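PDB 4US5: luciferase-like monooxygenase from Streptomyces bottropensis, which probably acts as a flavin-dependent monooxygenase of the bacterial luciferase family, inserting one atom of molecular oxygen into its substrate. Local coordinates for residues B[89-94]-B[146-151]; B[285-290]-B[295-300]. One frame throughout, in Å; residues are numbered along the deposited sequence.

Contact 1 (B[89-94]-B[146-151]); sequences KVAEVF and AYLDPD
Much the same first torsion sets Tyr147 and Leu148 against Ala91: in each, CG stands anti to the carbonyl carbon and beside the backbone N, chi1 -74° in Tyr147 and -68° in Leu148. The contact joins two outer helices of a TIM-barrel-type fold, 87-100 and the last part of 134-147 with the residues that follow. Ala91, buried on the flank of its helix, is the one residue of 89-94 that carries the packing, and its CA comes within 6.1 Å of the CA of Leu148. Its methyl CB meets CB of Tyr147 at 3.8 Å, so the tyrosine touches here with the root of its side chain and not with its ring. The side chain of Tyr147 also touches Pro87 and Leu88 near the start of that helix, and Ala122 of the second subunit. Leu148 works differently: it does not set out toward the helix, but the branch ending in CD2 swings in and reaches CB of Ala91 at 4.0 Å, while its side chain also touches Arg95 one turn on. No hydrogen bond crosses between the segments, and the interaction is purely apolar and small, 131 Å² of buried surface. Away from it, helix 87-100 faces the barrel through Val90 and Phe94, which pack on strand 105-110, and the other subunit through Lys89 in a salt bridge to Glu60 and Glu92 in a hydrogen bond to His49, both of the second subunit. Past Leu148 the chain leaves the helix surface in an Asx turn, where the backbone N of Asp151 donates to OD1 of Asp149 at 3.0 Å and meets that oxygen from above the carboxylate plane.

Contact 2 (B[285-290]-B[295-300]); sequences RYVVGS and RDQLTK
Val287 packs with both methyls against the helix, and the tight part of the contact lies where they meet Leu298. CG2 of Val287 comes to 4.0 Å from CD2 of Leu298, and CG1 stands 4.1 Å from CG of the same leucine. The valine side chain sets out toward the helix; the leucine's does not set out toward the strand, though CG and CD2 come in to the valine. Behind this pair Leu298 also rests on Val225 and Val227 of strand 221-229, while Val287 reaches Val294 and Met301. Strand 286-289 runs directly into helix 291-305, a beta-alpha step of the TIM barrel, with Ser290 as N-cap: its OG hydrogen-bonds N of Arg293. Toward the outside the packing thins. Gln297 offers just its aliphatic CG, 4.1 Å from CG1 of Val287; its chain, bent at chi2 (67°), carries the amide away from the valine, and the side chain also touches Trp283 and Pro284. Farther round the helix, on its exposed flank, Arg295 takes OD1 of Asp296 side-on with NE and NH2, a salt bridge of 3.0 Å from NH2 to OD1.

How the contacts relate
From the N terminus the chain passes through the first barrel strands before helix 87-100, whose residues 89-94 open contact 1. Strand 105-110 and helices 117-124 and 134-147 follow, and 146-151 then closes a long loop of 51 intervening residues. Contact 2 comes later, in series: only four residues separate 285-290 from 295-300, so it closes a short loop. The two neither nest nor cross. Contact 1 ties two outer helices together close to the second subunit, whereas contact 2 holds a strand against the helix that follows it. They lie on opposite sides of the chain's centre, with their own centres 38 Å apart.

Contact 1 (B[89-94]-B[146-151])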
loop_
_atom_site.group_PDB
_atom_site.type_symbol
_atom_site.label_atom_id
_atom_site.label_comp_id
_atom_site.label_asym_id
_atom_site.label_seq_id
_atom_site.Cartn_x
_atom_site.Cartn_y
_atom_site.Cartn_z
ATOM N N LYS B 89 7.668 4.168 8.938
ATOM C CA LYS B 89 7.092 3.450 7.792
ATOM C C LYS B 89 5.644 3.804 7.606
ATOM O O LYS B 89 5.209 4.112 6.503
ATOM C CB LYS B 89 7.258 1.952 7.971
ATOM C CG LYS B 89 6.562 1.101 6.904
ATOM C CD LYS B 89 6.961 1.472 5.493
ATOM C CE LYS B 89 6.336 0.495 4.491
ATOM N NZ LYS B 89 6.725 0.801 3.085
ATOM N N VAL B 90 4.859 3.744 8.661
ATOM C CA VAL B 90 3.462 4.124 8.556
ATOM C C VAL B 90 3.283 5.566 8.048
ATOM O O VAL B 90 2.423 5.842 7.203
ATOM C CB VAL B 90 2.725 3.891 9.891
ATOM C CG1 VAL B 90 1.276 4.383 9.832
ATOM C CG2 VAL B 90 2.741 2.413 10.239
ATOM N N ALA B 91 4.066 6.486 8.603
ATOM C CA ALA B 91 4.032 7.874 8.177
ATOM C C ALA B 91 4.330 8.014 6.687
ATOM O O ALA B 91 3.637 8.729 5.982
ATOM C CB ALA B 91 5.015 8.703 9.008
ATOM N N GLU B 92 5.352 7.325 6.220
ATOM C CA GLU B 92 5.713 7.351 4.801
ATOM C C GLU B 92 4.581 6.816 3.907
ATOM O O GLU B 92 4.250 7.394 2.887
ATOM C CB GLU B 92 6.932 6.506 4.534
ATOM C CG GLU B 92 8.223 7.082 5.039
ATOM C CD GLU B 92 9.396 6.179 4.763
ATOM O OE1 GLU B 92 9.193 4.930 4.701
ATOM O OE2 GLU B 92 10.554 6.721 4.704
ATOM N N VAL B 93 4.012 5.693 4.310
ATOM C CA VAL B 93 2.907 5.091 3.548
ATOM C C VAL B 93 1.755 6.092 3.411
ATOM O O VAL B 93 1.215 6.299 2.325
ATOM C CB VAL B 93 2.447 3.780 4.236
ATOM C CG1 VAL B 93 1.103 3.288 3.714
ATOM C CG2 VAL B 93 3.510 2.679 4.047
ATOM N N PHE B 94 1.374 6.711 4.516
ATOM C CA PHE B 94 0.223 7.564 4.499
ATOM C C PHE B 94 0.521 8.930 3.916
ATOM O O PHE B 94 -0.367 9.552 3.367
ATOM C CB PHE B 94 -0.492 7.574 5.847
ATOM C CG PHE B 94 -1.344 6.326 6.064
ATOM C CD1 PHE B 94 -0.741 5.111 6.329
ATOM C CD2 PHE B 94 -2.682 6.351 5.829
ATOM C CE1 PHE B 94 -1.500 3.964 6.457
ATOM C CE2 PHE B 94 -3.459 5.212 5.939
ATOM C CZ PHE B 94 -2.873 4.004 6.229
ATOM N N ALA B 146 4.862 12.971 15.346
ATOM C CA ALA B 146 6.094 13.713 15.142
ATOM C C ALA B 146 6.641 13.514 13.733
ATOM O O ALA B 146 7.089 14.454 13.091
ATOM C CB ALA B 146 7.147 13.308 16.174
ATOM N N TYR B 147 6.580 12.287 13.220
ATOM C CA TYR B 147 7.042 12.064 11.848
ATOM C C TYR B 147 6.163 12.777 10.839
ATOM O O TYR B 147 6.634 13.217 9.794
ATOM C CB TYR B 147 7.109 10.580 11.532
ATOM C CG TYR B 147 8.272 9.853 12.170
ATOM C CD1 TYR B 147 9.569 10.319 12.038
ATOM C CD2 TYR B 147 8.072 8.672 12.835
ATOM C CE1 TYR B 147 10.631 9.616 12.564
ATOM C CE2 TYR B 147 9.112 7.972 13.384
ATOM C CZ TYR B 147 10.385 8.455 13.258
ATOM O OH TYR B 147 11.397 7.755 13.778
ATOM N N LEU B 148 4.894 12.919 11.147
ATOM C CA LEU B 148 3.967 13.633 10.285
ATOM C C LEU B 148 4.077 15.170 10.407
ATOM O O LEU B 148 3.410 15.889 9.693
ATOM C CB LEU B 148 2.515 13.181 10.549
ATOM C CG LEU B 148 2.240 11.728 10.119
ATOM C CD1 LEU B 148 0.894 11.267 10.640
ATOM C CD2 LEU B 148 2.285 11.615 8.591
ATOM N N ASP B 149 4.895 15.650 11.335
ATOM C CA ASP B 149 5.137 17.113 11.487
ATOM C C ASP B 149 6.485 17.446 10.899
ATOM O O ASP B 149 7.529 17.106 11.479
ATOM C CB ASP B 149 5.104 17.496 12.981
ATOM C CG ASP B 149 5.436 18.969 13.231
ATOM O OD1 ASP B 149 5.581 19.746 12.257
ATOM O OD2 ASP B 149 5.541 19.341 14.409
ATOM N N PRO B 150 6.497 18.090 9.719
ATOM C CA PRO B 150 7.784 18.331 9.051
ATOM C C PRO B 150 8.694 19.367 9.763
ATOM O O PRO B 150 9.864 19.521 9.388
ATOM C CB PRO B 150 7.370 18.822 7.667
ATOM C CG PRO B 150 6.048 19.453 7.864
ATOM C CD PRO B 150 5.373 18.714 9.001
ATOM N N ASP B 151 8.170 20.054 10.777
ATOM C CA ASP B 151 8.987 21.012 11.550
ATOM C C ASP B 151 9.455 20.449 12.886
ATOM O O ASP B 151 9.828 21.206 13.775
ATOM C CB ASP B 151 8.190 22.292 11.801
ATOM C CG ASP B 151 7.674 22.904 10.536
ATOM O OD1 ASP B 151 8.413 22.943 9.537
ATOM O OD2 ASP B 151 6.509 23.338 10.532
#

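Contact 2 (B[285-290]-B[295-300])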
loop_
_atom_site.group_PDB
_atom_site.type_symbol
_atom_site.label_atom_id
_atom_site.label_comp_id
_atom_site.label_asym_id
_atom_site.label_seq_id
_atom_site.Cartn_x
_atom_site.Cartn_y
_atom_site.Cartn_z
ATOM N N ARG B 285 -25.820 -5.254 20.734
ATOM C CA ARG B 285 -24.476 -5.306 20.189
ATOM C C ARG B 285 -24.485 -5.004 18.673
ATOM O O ARG B 285 -23.656 -4.228 18.163
ATOM C CB ARG B 285 -23.844 -6.667 20.411
ATOM C CG ARG B 285 -22.396 -6.720 19.913
ATOM C CD ARG B 285 -21.860 -8.113 19.850
ATOM N NE ARG B 285 -21.604 -8.648 21.192
ATOM C CZ ARG B 285 -20.504 -8.415 21.892
ATOM N NH1 ARG B 285 -19.558 -7.641 21.424
ATOM N NH2 ARG B 285 -20.375 -8.939 23.090
ATOM N N TYR B 286 -25.407 -5.652 17.982
ATOM C CA TYR B 286 -25.603 -5.480 16.557
ATOM C C TYR B 286 -27.016 -4.944 16.342
ATOM O O TYR B 286 -27.992 -5.458 16.912
ATOM C CB TYR B 286 -25.460 -6.824 15.837
ATOM C CG TYR B 286 -24.150 -7.534 16.078
ATOM C CD1 TYR B 286 -22.962 -6.842 16.232
ATOM C CD2 TYR B 286 -24.100 -8.925 16.120
ATOM C CE1 TYR B 286 -21.769 -7.510 16.411
ATOM C CE2 TYR B 286 -22.898 -9.600 16.300
ATOM C CZ TYR B 286 -21.752 -8.897 16.461
ATOM O OH TYR B 286 -20.565 -9.532 16.640
ATOM N N VAL B 287 -27.125 -3.898 15.534
ATOM C CA VAL B 287 -28.387 -3.204 15.329
ATOM C C VAL B 287 -29.056 -3.714 14.088
ATOM O O VAL B 287 -28.503 -3.600 12.979
ATOM C CB VAL B 287 -28.149 -1.700 15.250
ATOM C CG1 VAL B 287 -29.438 -0.947 14.929
ATOM C CG2 VAL B 287 -27.561 -1.216 16.560
ATOM N N VAL B 288 -30.283 -4.227 14.249
ATOM C CA VAL B 288 -30.973 -4.951 13.180
ATOM C C VAL B 288 -32.397 -4.443 13.041
ATOM O O VAL B 288 -33.074 -4.206 14.063
ATOM C CB VAL B 288 -31.054 -6.455 13.483
ATOM C CG1 VAL B 288 -31.744 -7.210 12.344
ATOM C CG2 VAL B 288 -29.674 -7.020 13.752
ATOM N N GLY B 289 -32.871 -4.317 11.807
ATOM C CA GLY B 289 -34.285 -4.045 11.564
ATOM C C GLY B 289 -34.607 -3.292 10.307
ATOM O O GLY B 289 -33.750 -3.089 9.422
ATOM N N SER B 290 -35.864 -2.830 10.249
ATOM C CA SER B 290 -36.329 -1.950 9.209
ATOM C C SER B 290 -35.618 -0.613 9.279
ATOM O O SER B 290 -34.990 -0.294 10.291
ATOM C CB SER B 290 -37.842 -1.725 9.383
ATOM O OG SER B 290 -38.051 -0.989 10.564
ATOM N N ARG B 295 -32.964 3.409 12.373
ATOM C CA ARG B 295 -32.743 4.861 12.463
ATOM C C ARG B 295 -32.993 5.333 13.896
ATOM O O ARG B 295 -32.167 6.029 14.505
ATOM C CB ARG B 295 -33.668 5.604 11.487
ATOM C CG ARG B 295 -33.580 7.122 11.584
ATOM C CD ARG B 295 -34.836 7.791 11.008
ATOM N NE ARG B 295 -36.015 7.442 11.792
ATOM C CZ ARG B 295 -37.275 7.505 11.375
ATOM N NH1 ARG B 295 -37.576 7.898 10.144
ATOM N NH2 ARG B 295 -38.256 7.160 12.203
ATOM N N ASP B 296 -34.114 4.889 14.454
ATOM C CA ASP B 296 -34.487 5.335 15.813
ATOM C C ASP B 296 -33.489 4.834 16.848
ATOM O O ASP B 296 -33.061 5.588 17.733
ATOM C CB ASP B 296 -35.903 4.860 16.153
ATOM C CG ASP B 296 -36.979 5.572 15.349
ATOM O OD1 ASP B 296 -36.686 6.588 14.671
ATOM O OD2 ASP B 296 -38.126 5.103 15.375
ATOM N N GLN B 297 -33.114 3.562 16.758
ATOM C CA GLN B 297 -32.167 2.983 17.701
ATOM C C GLN B 297 -30.819 3.694 17.616
ATOM O O GLN B 297 -30.201 4.048 18.630
ATOM C CB GLN B 297 -32.001 1.484 17.427
ATOM C CG GLN B 297 -31.016 0.772 18.326
ATOM C CD GLN B 297 -31.489 0.695 19.790
ATOM O OE1 GLN B 297 -32.262 -0.180 20.149
ATOM N NE2 GLN B 297 -31.024 1.627 20.623
ATOM N N LEU B 298 -30.341 3.893 16.391
ATOM C CA LEU B 298 -29.022 4.462 16.199
ATOM C C LEU B 298 -28.970 5.923 16.599
ATOM O O LEU B 298 -27.991 6.382 17.156
ATOM C CB LEU B 298 -28.571 4.302 14.728
ATOM C CG LEU B 298 -28.250 2.882 14.294
ATOM C CD1 LEU B 298 -28.126 2.815 12.765
ATOM C CD2 LEU B 298 -26.969 2.393 14.946
ATOM N N THR B 299 -30.063 6.638 16.366
ATOM C CA THR B 299 -30.154 8.040 16.756
ATOM C C THR B 299 -30.079 8.195 18.296
ATOM O O THR B 299 -29.394 9.083 18.804
ATOM C CB THR B 299 -31.425 8.695 16.183
ATOM O OG1 THR B 299 -31.332 8.708 14.756
ATOM C CG2 THR B 299 -31.548 10.139 16.668
ATOM N N LYS B 300 -30.770 7.322 19.025
ATOM C CA LYS B 300 -30.676 7.307 20.497
ATOM C C LYS B 300 -29.227 7.144 20.916
ATOM O O LYS B 300 -28.734 7.839 21.832
ATOM C CB LYS B 300 -31.501 6.168 21.077
ATOM C CG LYS B 300 -33.014 6.352 21.017
ATOM C CD LYS B 300 -33.731 5.296 21.871
ATOM C CE LYS B 300 -35.242 5.506 21.957
ATOM N NZ LYS B 300 -35.962 4.355 22.592
#